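Local coordinates for hypothetical protein (Streptococcus pneumoniae, PDB 2HIY) that is of unknown function but belongs to the DUF1697 family of conserved bacterial proteins and builds two antiparallel four-stranded sheets flanked by helices, at residues R6-R12 against S76-L82; G35-V39 against F49-I53; K127-L131 against G141-S147. All coordinates share one frame; numbering follows the deposited sequence. Where two conformers were deposited one is given.

Contact 1: residues R6-R12 against S76-L82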
loop_
_atom_site.group_PDB
_atom_site.type_symbol
_atom_site.label_atom_id
_atom_site.label_comp_id
_atom_site.label_asym_id
_atom_site.label_seq_id
_atom_site.Cartn_x
_atom_site.Cartn_y
_atom_site.Cartn_z
ATOM N N ARG D 6 15.302 16.549 -33.262
ATOM C CA ARG D 6 14.620 15.571 -32.462
ATOM C C ARG D 6 14.790 15.965 -30.994
ATOM O O ARG D 6 15.908 16.258 -30.526
ATOM C CB ARG D 6 15.199 14.177 -32.729
ATOM C CG ARG D 6 14.408 13.037 -32.124
ATOM C CD ARG D 6 13.245 12.651 -33.025
ATOM N NE ARG D 6 12.469 11.534 -32.497
ATOM C CZ ARG D 6 11.180 11.344 -32.791
ATOM N NH1 ARG D 6 10.534 10.297 -32.298
ATOM N NH2 ARG D 6 10.543 12.213 -33.563
ATOM N N TYR D 7 13.665 15.975 -30.293
ATOM C CA TYR D 7 13.557 16.400 -28.893
ATOM C C TYR D 7 13.019 15.304 -28.006
ATOM O O TYR D 7 12.225 14.466 -28.461
ATOM C CB TYR D 7 12.587 17.582 -28.751
ATOM C CG TYR D 7 13.116 18.866 -29.332
ATOM C CD1 TYR D 7 12.783 19.263 -30.634
ATOM C CD2 TYR D 7 13.965 19.690 -28.587
ATOM C CE1 TYR D 7 13.281 20.417 -31.173
ATOM C CE2 TYR D 7 14.464 20.878 -29.111
ATOM C CZ TYR D 7 14.119 21.236 -30.422
ATOM O OH TYR D 7 14.584 22.405 -31.001
ATOM N N ALA D 8 13.451 15.315 -26.744
ATOM C CA ALA D 8 12.838 14.543 -25.674
ATOM C C ALA D 8 12.131 15.538 -24.767
ATOM O O ALA D 8 12.706 16.553 -24.346
ATOM C CB ALA D 8 13.902 13.760 -24.859
ATOM N N LEU D 9 10.884 15.219 -24.477
ATOM C CA LEU D 9 10.028 15.970 -23.580
ATOM C C LEU D 9 9.727 15.067 -22.392
ATOM O O LEU D 9 9.078 14.032 -22.555
ATOM C CB LEU D 9 8.734 16.291 -24.336
ATOM C CG LEU D 9 7.600 16.946 -23.537
ATOM C CD1 LEU D 9 8.020 18.280 -22.906
ATOM C CD2 LEU D 9 6.385 17.147 -24.493
ATOM N N LEU D 10 10.222 15.443 -21.218
ATOM C CA LEU D 10 10.103 14.607 -20.017
ATOM C C LEU D 10 9.276 15.338 -18.995
ATOM O O LEU D 10 9.502 16.523 -18.747
ATOM C CB LEU D 10 11.495 14.300 -19.430
ATOM C CG LEU D 10 12.543 13.840 -20.444
ATOM C CD1 LEU D 10 13.846 13.650 -19.645
ATOM C CD2 LEU D 10 12.141 12.575 -21.176
ATOM N N VAL D 11 8.316 14.648 -18.403
ATOM C CA VAL D 11 7.481 15.279 -17.387
ATOM C C VAL D 11 7.501 14.438 -16.115
ATOM O O VAL D 11 7.727 13.244 -16.145
ATOM C CB VAL D 11 6.047 15.537 -17.891
ATOM C CG1 VAL D 11 6.039 16.465 -19.121
ATOM C CG2 VAL D 11 5.358 14.248 -18.228
ATOM N N ARG D 12 7.298 15.095 -14.984
ATOM C CA ARG D 12 7.244 14.390 -13.711
ATOM C C ARG D 12 5.819 14.324 -13.200
ATOM O O ARG D 12 4.961 15.143 -13.585
ATOM C CB ARG D 12 8.097 15.137 -12.676
ATOM C CG ARG D 12 7.541 16.514 -12.345
ATOM C CD ARG D 12 7.631 16.968 -10.877
ATOM N NE ARG D 12 7.742 15.908 -9.887
ATOM C CZ ARG D 12 6.782 15.527 -9.039
ATOM N NH1 ARG D 12 7.044 14.557 -8.173
ATOM N NH2 ARG D 12 5.594 16.101 -9.039
ATOM N N SER D 76 5.860 21.522 -14.799
ATOM C CA SER D 76 7.240 21.690 -15.227
ATOM C C SER D 76 7.501 20.633 -16.278
ATOM O O SER D 76 6.798 19.609 -16.345
ATOM C CB SER D 76 8.209 21.465 -14.042
ATOM O OG SER D 76 8.276 20.079 -13.651
ATOM N N PHE D 77 8.493 20.866 -17.130
ATOM C CA PHE D 77 8.920 19.813 -18.030
ATOM C C PHE D 77 10.353 20.054 -18.447
ATOM O O PHE D 77 10.818 21.202 -18.444
ATOM C CB PHE D 77 7.985 19.692 -19.260
ATOM C CG PHE D 77 7.853 20.958 -20.076
ATOM C CD1 PHE D 77 8.723 21.268 -21.122
ATOM C CD2 PHE D 77 6.769 21.795 -19.870
ATOM C CE1 PHE D 77 8.557 22.433 -21.888
ATOM C CE2 PHE D 77 6.596 22.956 -20.646
ATOM C CZ PHE D 77 7.493 23.274 -21.649
ATOM N N SER D 78 11.025 18.971 -18.835
ATOM C CA SER D 78 12.342 19.047 -19.430
ATOM C C SER D 78 12.188 18.905 -20.945
ATOM O O SER D 78 11.380 18.097 -21.414
ATOM C CB SER D 78 13.211 17.902 -18.934
ATOM O OG SER D 78 13.216 17.861 -17.511
ATOM N N LEU D 79 12.908 19.728 -21.681
ATOM C CA LEU D 79 12.890 19.653 -23.147
ATOM C C LEU D 79 14.325 19.764 -23.618
ATOM O O LEU D 79 15.001 20.787 -23.391
ATOM C CB LEU D 79 12.046 20.795 -23.714
ATOM C CG LEU D 79 11.895 20.750 -25.249
ATOM C CD1 LEU D 79 11.148 19.532 -25.742
ATOM C CD2 LEU D 79 11.189 22.014 -25.724
ATOM N N LEU D 80 14.797 18.710 -24.275
ATOM C CA LEU D 80 16.190 18.688 -24.702
ATOM C C LEU D 80 16.318 18.027 -26.052
ATOM O O LEU D 80 15.515 17.164 -26.399
ATOM C CB LEU D 80 17.043 17.947 -23.669
ATOM C CG LEU D 80 16.586 16.545 -23.320
ATOM C CD1 LEU D 80 17.565 15.524 -23.877
ATOM C CD2 LEU D 80 16.576 16.444 -21.813
ATOM N N SER D 81 17.359 18.390 -26.790
ATOM C CA SER D 81 17.547 17.854 -28.128
ATOM C C SER D 81 18.504 16.669 -28.153
ATOM O O SER D 81 19.274 16.442 -27.220
ATOM C CB SER D 81 18.111 18.949 -29.039
ATOM O OG SER D 81 19.402 19.297 -28.586
ATOM N N LEU D 82 18.516 15.955 -29.277
ATOM C CA LEU D 82 19.527 14.919 -29.497
ATOM C C LEU D 82 20.933 15.513 -29.363
ATOM O O LEU D 82 21.795 14.902 -28.727
ATOM C CB LEU D 82 19.345 14.278 -30.882
ATOM C CG LEU D 82 20.451 13.316 -31.356
ATOM C CD1 LEU D 82 20.558 12.068 -30.485
ATOM C CD2 LEU D 82 20.275 12.950 -32.851
HETATM O O HOH W 1 9.011 17.633 -15.201
HETATM O O HOH W 2 5.388 17.885 -14.559
#
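Ala-8 and Leu-10 pair with Leu-80 and Ser-78 across two antiparallel strands whose axes come within 4.6 Å, each pair joined by backbone bonds in both directions. The bond from Ala-8 N to Leu-80 O is short at 2.8 Å and nearly straight (167°). Beyond the last pair, Leu-82 N still reaches Arg-6 O, while Ser-81, at the N-cap of helix 82-89, accepts from Asp-84 N through OG.

On the face that carries Tyr-7, Leu-9, Leu-79 and Ser-81, two contacts run diagonally. Leu-79 CD1 meets Tyr-7 CB at 3.9 Å and approaches the ring obliquely. Phe-77 CG sits between its own backbone N and carbonyl carbon (chi1 57°), which brings the ring to Leu-9, CD1 to CD1 at 3.6 Å. Directly opposite, Phe-77 CB meets Val-11 CG1 at 3.8 Å. Helix 56-70 closes over this side through Leu-59 and Leu-63. On the other face the touch is lighter: Ala-8 CB lies 4.2 Å from Leu-80 CG, and helix 171-182 packs on Leu-10 and Leu-80.

Where the strands part, two waters take over; one donates to both Arg-12 O and Ser-76 O, each at 2.9 Å. The pairing joins inner strand 5-10 to outermost strand 78-81 in the 2-3-1-4 sheet of a ferredoxin-like unit, with helix 56-70 on one face and the C-terminal helix 171-182 on the other.

Contact 2: residues G35-V39 against F49-I53; sequences GLEKV and FFTSI
Glu-37 and Thr-51 form one antiparallel hydrogen-bonded pair, with both backbone bonds made: Glu-37 N gives to Thr-51 O at 3.0 Å, and Thr-51 N gives to Glu-37 O at 2.8 Å. The chain then turns a corner at Lys-38, and its carbonyl oxygen takes a bond from Arg-6 NH2, which also serves Thr-51 OG1.

At the other end water does the joining. One molecule donates to the carbonyl of Gly-35, whose positive phi closes helix 24-34 in a Schellman motif, and lies 2.7 Å from Ser-52 OG, a hydroxyl that also bonds Asp-54 N. A second donates to Glu-37 OE2 at 2.8 Å and accepts from Ile-53 N.

The apolar part is a CH-pi contact. Leu-36 CD1 stands over the centre of the Phe-50 ring, 3.7 Å from the centroid and 4° off the normal, and CD2 reaches CE1 of the same ring. Val-39 CG2 lies alongside Phe-50 CB, pointing the same way. Leu-59 of helix 56-70 also meets Leu-36 and Phe-50.

Between these two segments, then, a single bridge is supplemented by waters at one end and Arg-6 at the other, which satisfy polar atoms there, while the methyl over the ring supplies the apolar side.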
loop_
_atom_site.group_PDB
_atom_site.type_symbol
_atom_site.label_atom_id
_atom_site.label_comp_id
_atom_site.label_asym_id
_atom_site.label_seq_id
_atom_site.Cartn_x
_atom_site.Cartn_y
_atom_site.Cartn_z
ATOM N N GLY D 35 1.175 20.310 -33.830
ATOM C CA GLY D 35 2.156 20.585 -34.877
ATOM C C GLY D 35 3.524 19.922 -34.698
ATOM O O GLY D 35 4.456 20.189 -35.472
ATOM N N LEU D 36 3.651 19.059 -33.699
ATOM C CA LEU D 36 4.917 18.343 -33.494
ATOM C C LEU D 36 4.873 17.110 -34.355
ATOM O O LEU D 36 3.794 16.561 -34.623
ATOM C CB LEU D 36 5.070 17.980 -32.032
ATOM C CG LEU D 36 4.914 19.154 -31.055
ATOM C CD1 LEU D 36 5.277 18.746 -29.642
ATOM C CD2 LEU D 36 5.724 20.372 -31.505
ATOM N N GLU D 37 6.038 16.649 -34.802
ATOM C CA GLU D 37 6.080 15.564 -35.773
ATOM C C GLU D 37 6.692 14.291 -35.252
ATOM O O GLU D 37 7.523 14.312 -34.347
ATOM C CB GLU D 37 6.848 16.009 -37.020
ATOM C CG GLU D 37 6.270 17.246 -37.654
ATOM C CD GLU D 37 7.053 17.723 -38.858
ATOM O OE1 GLU D 37 7.499 16.872 -39.648
ATOM O OE2 GLU D 37 7.222 18.953 -39.008
ATOM N N LYS D 38 6.276 13.174 -35.839
ATOM C CA LYS D 38 6.850 11.864 -35.528
ATOM C C LYS D 38 6.873 11.625 -34.015
ATOM O O LYS D 38 7.911 11.254 -33.421
ATOM C CB LYS D 38 8.242 11.716 -36.151
ATOM C CG LYS D 38 8.228 11.718 -37.696
ATOM C CD LYS D 38 9.551 11.178 -38.235
ATOM C CE LYS D 38 9.515 10.888 -39.735
ATOM N NZ LYS D 38 9.513 12.135 -40.554
ATOM N N VAL D 39 5.719 11.846 -33.395
ATOM C CA VAL D 39 5.613 11.805 -31.937
ATOM C C VAL D 39 5.587 10.363 -31.444
ATOM O O VAL D 39 4.762 9.562 -31.883
ATOM C CB VAL D 39 4.385 12.580 -31.421
ATOM C CG1 VAL D 39 4.407 12.634 -29.895
ATOM C CG2 VAL D 39 4.380 14.000 -31.973
ATOM N N PHE D 49 8.939 11.911 -27.424
ATOM C CA PHE D 49 9.924 12.298 -28.392
ATOM C C PHE D 49 9.214 12.826 -29.616
ATOM O O PHE D 49 8.172 12.285 -30.021
ATOM C CB PHE D 49 10.825 11.095 -28.747
ATOM C CG PHE D 49 11.409 10.460 -27.537
ATOM C CD1 PHE D 49 12.635 10.901 -27.014
ATOM C CD2 PHE D 49 10.658 9.544 -26.811
ATOM C CE1 PHE D 49 13.130 10.359 -25.818
ATOM C CE2 PHE D 49 11.130 9.003 -25.611
ATOM C CZ PHE D 49 12.384 9.432 -25.108
ATOM N N PHE D 50 9.763 13.887 -30.179
ATOM C CA PHE D 50 9.142 14.475 -31.363
ATOM C C PHE D 50 10.193 15.207 -32.176
ATOM O O PHE D 50 11.288 15.487 -31.671
ATOM C CB PHE D 50 7.987 15.414 -30.975
ATOM C CG PHE D 50 8.424 16.659 -30.260
ATOM C CD1 PHE D 50 8.778 17.822 -30.962
ATOM C CD2 PHE D 50 8.442 16.691 -28.865
ATOM C CE1 PHE D 50 9.193 18.986 -30.294
ATOM C CE2 PHE D 50 8.852 17.844 -28.200
ATOM C CZ PHE D 50 9.211 19.003 -28.909
ATOM N N THR D 51 9.839 15.553 -33.407
ATOM C CA THR D 51 10.721 16.286 -34.267
ATOM C C THR D 51 10.069 17.614 -34.596
ATOM O O THR D 51 8.853 17.698 -34.786
ATOM C CB THR D 51 11.004 15.478 -35.542
ATOM O OG1 THR D 51 11.588 14.235 -35.152
ATOM C CG2 THR D 51 11.968 16.210 -36.489
ATOM N N SER D 52 10.875 18.659 -34.656
ATOM C CA SER D 52 10.397 19.973 -35.024
ATOM C C SER D 52 11.513 20.875 -35.498
ATOM O O SER D 52 12.632 20.806 -34.974
ATOM C CB SER D 52 9.675 20.649 -33.848
ATOM O OG SER D 52 9.138 21.906 -34.216
ATOM N N ILE D 53 11.188 21.751 -36.432
ATOM C CA ILE D 53 12.103 22.783 -36.880
ATOM C C ILE D 53 11.764 24.131 -36.235
ATOM O O ILE D 53 12.467 25.117 -36.449
ATOM C CB ILE D 53 12.072 22.859 -38.440
ATOM C CG1 ILE D 53 13.298 23.581 -39.010
ATOM C CG2 ILE D 53 10.790 23.484 -38.929
ATOM C CD1 ILE D 53 13.490 23.324 -40.504
HETATM O O HOH W 3 6.525 22.031 -34.861
HETATM O O HOH W 4 8.572 20.950 -37.664
#

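Contact 3: residues K127-L131 against G141-S147; sequences KDEVL and GKFSEES
Asp-128 holds CG anti to its backbone N (chi1 -166°), and Ser-147 sets OG between its N and carbonyl carbon (chi1 61°); together these torsions bring the hydroxyl up to the carboxylate. Ser-147 OG donates to Asp-128 OD2 over a short 2.5 Å, and OD2 accepts with its anti lone pair, the one away from OD1. Asp-128 OD1 in turn approaches Phe-143 CD2 obliquely at 3.3 Å, with carboxylate and ring planes 30° apart.

Behind these groups lies a beta hairpin of strands 129-133 and 137-142. Val-130 and Gly-141 bond in both directions, Gly-141 N reaching Val-130 O at 2.8 Å, and Phe-143 N continues to Asp-128 O. Phe-143 crosses Val-130, in one of the valine's two conformers, at about a right angle, on the side of the hairpin where Gly-141 has no side chain.

A water donates to Asp-128 O and Ser-147 OG and accepts from Ser-144 N; another bridges Asp-128 N to Ser-147 O. Ser-144 OG takes Glu-146 N in an ST turn. On the opposite face Glu-129 CB meets Lys-142 CG at 4.2 Å, while the carboxylate accepts from Lys-127 N, Ala-152 N, Tyr-153 N and Trp-140 NE1, and Lys-142 NZ forms a salt bridge with Asp-104.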
loop_
_atom_site.group_PDB
_atom_site.type_symbol
_atom_site.label_atom_id
_atom_site.label_comp_id
_atom_site.label_asym_id
_atom_site.label_seq_id
_atom_site.Cartn_x
_atom_site.Cartn_y
_atom_site.Cartn_z
ATOM N N LYS D 127 26.671 11.369 2.001
ATOM C CA LYS D 127 27.195 10.198 2.693
ATOM C C LYS D 127 27.617 9.160 1.636
ATOM O O LYS D 127 28.564 9.448 0.896
ATOM C CB LYS D 127 26.203 9.667 3.717
ATOM C CG LYS D 127 25.934 10.685 4.861
ATOM C CD LYS D 127 27.121 10.724 5.806
ATOM C CE LYS D 127 26.864 11.592 7.023
ATOM N NZ LYS D 127 28.030 11.432 7.954
ATOM N N ASP D 128 26.935 8.025 1.530
ATOM C CA ASP D 128 27.506 6.963 0.673
ATOM C C ASP D 128 26.979 7.124 -0.762
ATOM O O ASP D 128 26.203 6.321 -1.288
ATOM C CB ASP D 128 27.173 5.589 1.224
ATOM C CG ASP D 128 28.007 4.476 0.594
ATOM O OD1 ASP D 128 29.087 4.801 0.034
ATOM O OD2 ASP D 128 27.544 3.310 0.679
ATOM N N GLU D 129 27.456 8.194 -1.388
ATOM C CA GLU D 129 26.911 8.629 -2.656
ATOM C C GLU D 129 27.882 9.570 -3.309
ATOM O O GLU D 129 28.812 10.079 -2.661
ATOM C CB GLU D 129 25.553 9.331 -2.428
ATOM C CG GLU D 129 25.679 10.667 -1.701
ATOM C CD GLU D 129 24.425 11.027 -0.959
ATOM O OE1 GLU D 129 23.357 11.168 -1.606
ATOM O OE2 GLU D 129 24.478 11.132 0.283
ATOM N N VAL D 130 27.608 9.847 -4.578
ATOM C CA VAL D 130 28.459 10.680 -5.400
ATOM C C VAL D 130 27.570 11.394 -6.415
ATOM O O VAL D 130 26.648 10.791 -6.980
ATOM C CB VAL D 130 29.540 9.838 -6.106
ATOM C CG1 VAL D 130 28.897 8.785 -7.019
ATOM C CG2 VAL D 130 30.523 10.740 -6.868
ATOM N N LEU D 131 27.816 12.674 -6.646
ATOM C CA LEU D 131 27.018 13.370 -7.646
ATOM C C LEU D 131 27.896 14.261 -8.498
ATOM O O LEU D 131 28.964 14.702 -8.030
ATOM C CB LEU D 131 25.820 14.133 -7.025
ATOM C CG LEU D 131 26.165 15.289 -6.071
ATOM C CD1 LEU D 131 26.284 16.632 -6.818
ATOM C CD2 LEU D 131 25.065 15.451 -5.052
ATOM N N GLY D 141 24.722 9.001 -7.895
ATOM C CA GLY D 141 24.881 7.564 -7.668
ATOM C C GLY D 141 24.888 7.305 -6.178
ATOM O O GLY D 141 25.451 8.079 -5.402
ATOM N N LYS D 142 24.239 6.215 -5.794
ATOM C CA LYS D 142 24.254 5.765 -4.412
ATOM C C LYS D 142 24.874 4.364 -4.399
ATOM O O LYS D 142 24.439 3.466 -5.122
ATOM C CB LYS D 142 22.812 5.748 -3.846
ATOM C CG LYS D 142 22.196 7.138 -3.534
ATOM C CD LYS D 142 21.847 8.006 -4.735
ATOM C CE LYS D 142 20.880 7.364 -5.686
ATOM N NZ LYS D 142 20.427 8.370 -6.713
ATOM N N PHE D 143 25.897 4.163 -3.574
ATOM C CA PHE D 143 26.730 2.967 -3.731
ATOM C C PHE D 143 26.090 1.697 -3.287
ATOM O O PHE D 143 26.345 0.651 -3.907
ATOM C CB PHE D 143 28.073 3.151 -3.042
ATOM C CG PHE D 143 28.939 4.160 -3.715
ATOM C CD1 PHE D 143 29.572 3.837 -4.904
ATOM C CD2 PHE D 143 29.129 5.422 -3.187
ATOM C CE1 PHE D 143 30.375 4.775 -5.564
ATOM C CE2 PHE D 143 29.939 6.388 -3.837
ATOM C CZ PHE D 143 30.550 6.043 -5.035
ATOM N N SER D 144 25.261 1.740 -2.245
ATOM C CA SER D 144 24.828 0.470 -1.641
ATOM C C SER D 144 23.426 0.512 -1.094
ATOM O O SER D 144 23.018 1.489 -0.465
ATOM C CB SER D 144 25.793 0.120 -0.507
ATOM O OG SER D 144 25.350 -1.054 0.167
ATOM N N GLU D 145 22.697 -0.588 -1.256
ATOM C CA GLU D 145 21.401 -0.690 -0.609
ATOM C C GLU D 145 21.503 -0.614 0.911
ATOM O O GLU D 145 20.593 -0.075 1.558
ATOM C CB GLU D 145 20.697 -2.003 -1.009
ATOM C CG GLU D 145 20.305 -2.068 -2.509
ATOM C CD GLU D 145 19.165 -1.140 -2.920
ATOM O OE1 GLU D 145 18.417 -0.664 -2.047
ATOM O OE2 GLU D 145 19.008 -0.877 -4.133
ATOM N N GLU D 146 22.584 -1.108 1.493
ATOM C CA GLU D 146 22.693 -1.109 2.957
ATOM C C GLU D 146 22.903 0.279 3.572
ATOM O O GLU D 146 22.609 0.477 4.756
ATOM C CB GLU D 146 23.793 -2.064 3.415
ATOM C CG GLU D 146 24.083 -2.068 4.921
ATOM C CD GLU D 146 25.429 -1.450 5.267
ATOM O OE1 GLU D 146 25.659 -0.266 4.929
ATOM O OE2 GLU D 146 26.265 -2.151 5.883
ATOM N N SER D 147 23.390 1.238 2.779
ATOM C CA SER D 147 23.611 2.587 3.258
ATOM C C SER D 147 22.649 3.576 2.619
ATOM O O SER D 147 22.719 4.768 2.935
ATOM C CB SER D 147 25.045 2.988 2.933
ATOM O OG SER D 147 25.179 2.939 1.515
HETATM O O HOH W 5 24.301 4.187 -0.886
HETATM O O HOH W 6 24.768 6.818 3.127
#

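Overall arrangement
Contacts 1 and 2 belong to one sheet, 12 Å apart between centres, with contact 2 nested inside the chain loop that contact 1 closes. Strands 5-10 and 47-52 are neighbours, so Arg-6 and Tyr-7 of the first touch Thr-51 and Phe-50 of the second. Contact 1 is the buried one, ruled by regular backbone pairing and mostly apolar side chains; contact 2, farther out, is partly buried and has a single bridge. Contact 3 lies in the other sheet, which repeats the strand order 2-3-1-4, on the far side of the chain's centre from contact 2. Also partly buried, it is set apart by its direct hydroxyl-carboxylate bond across the segments.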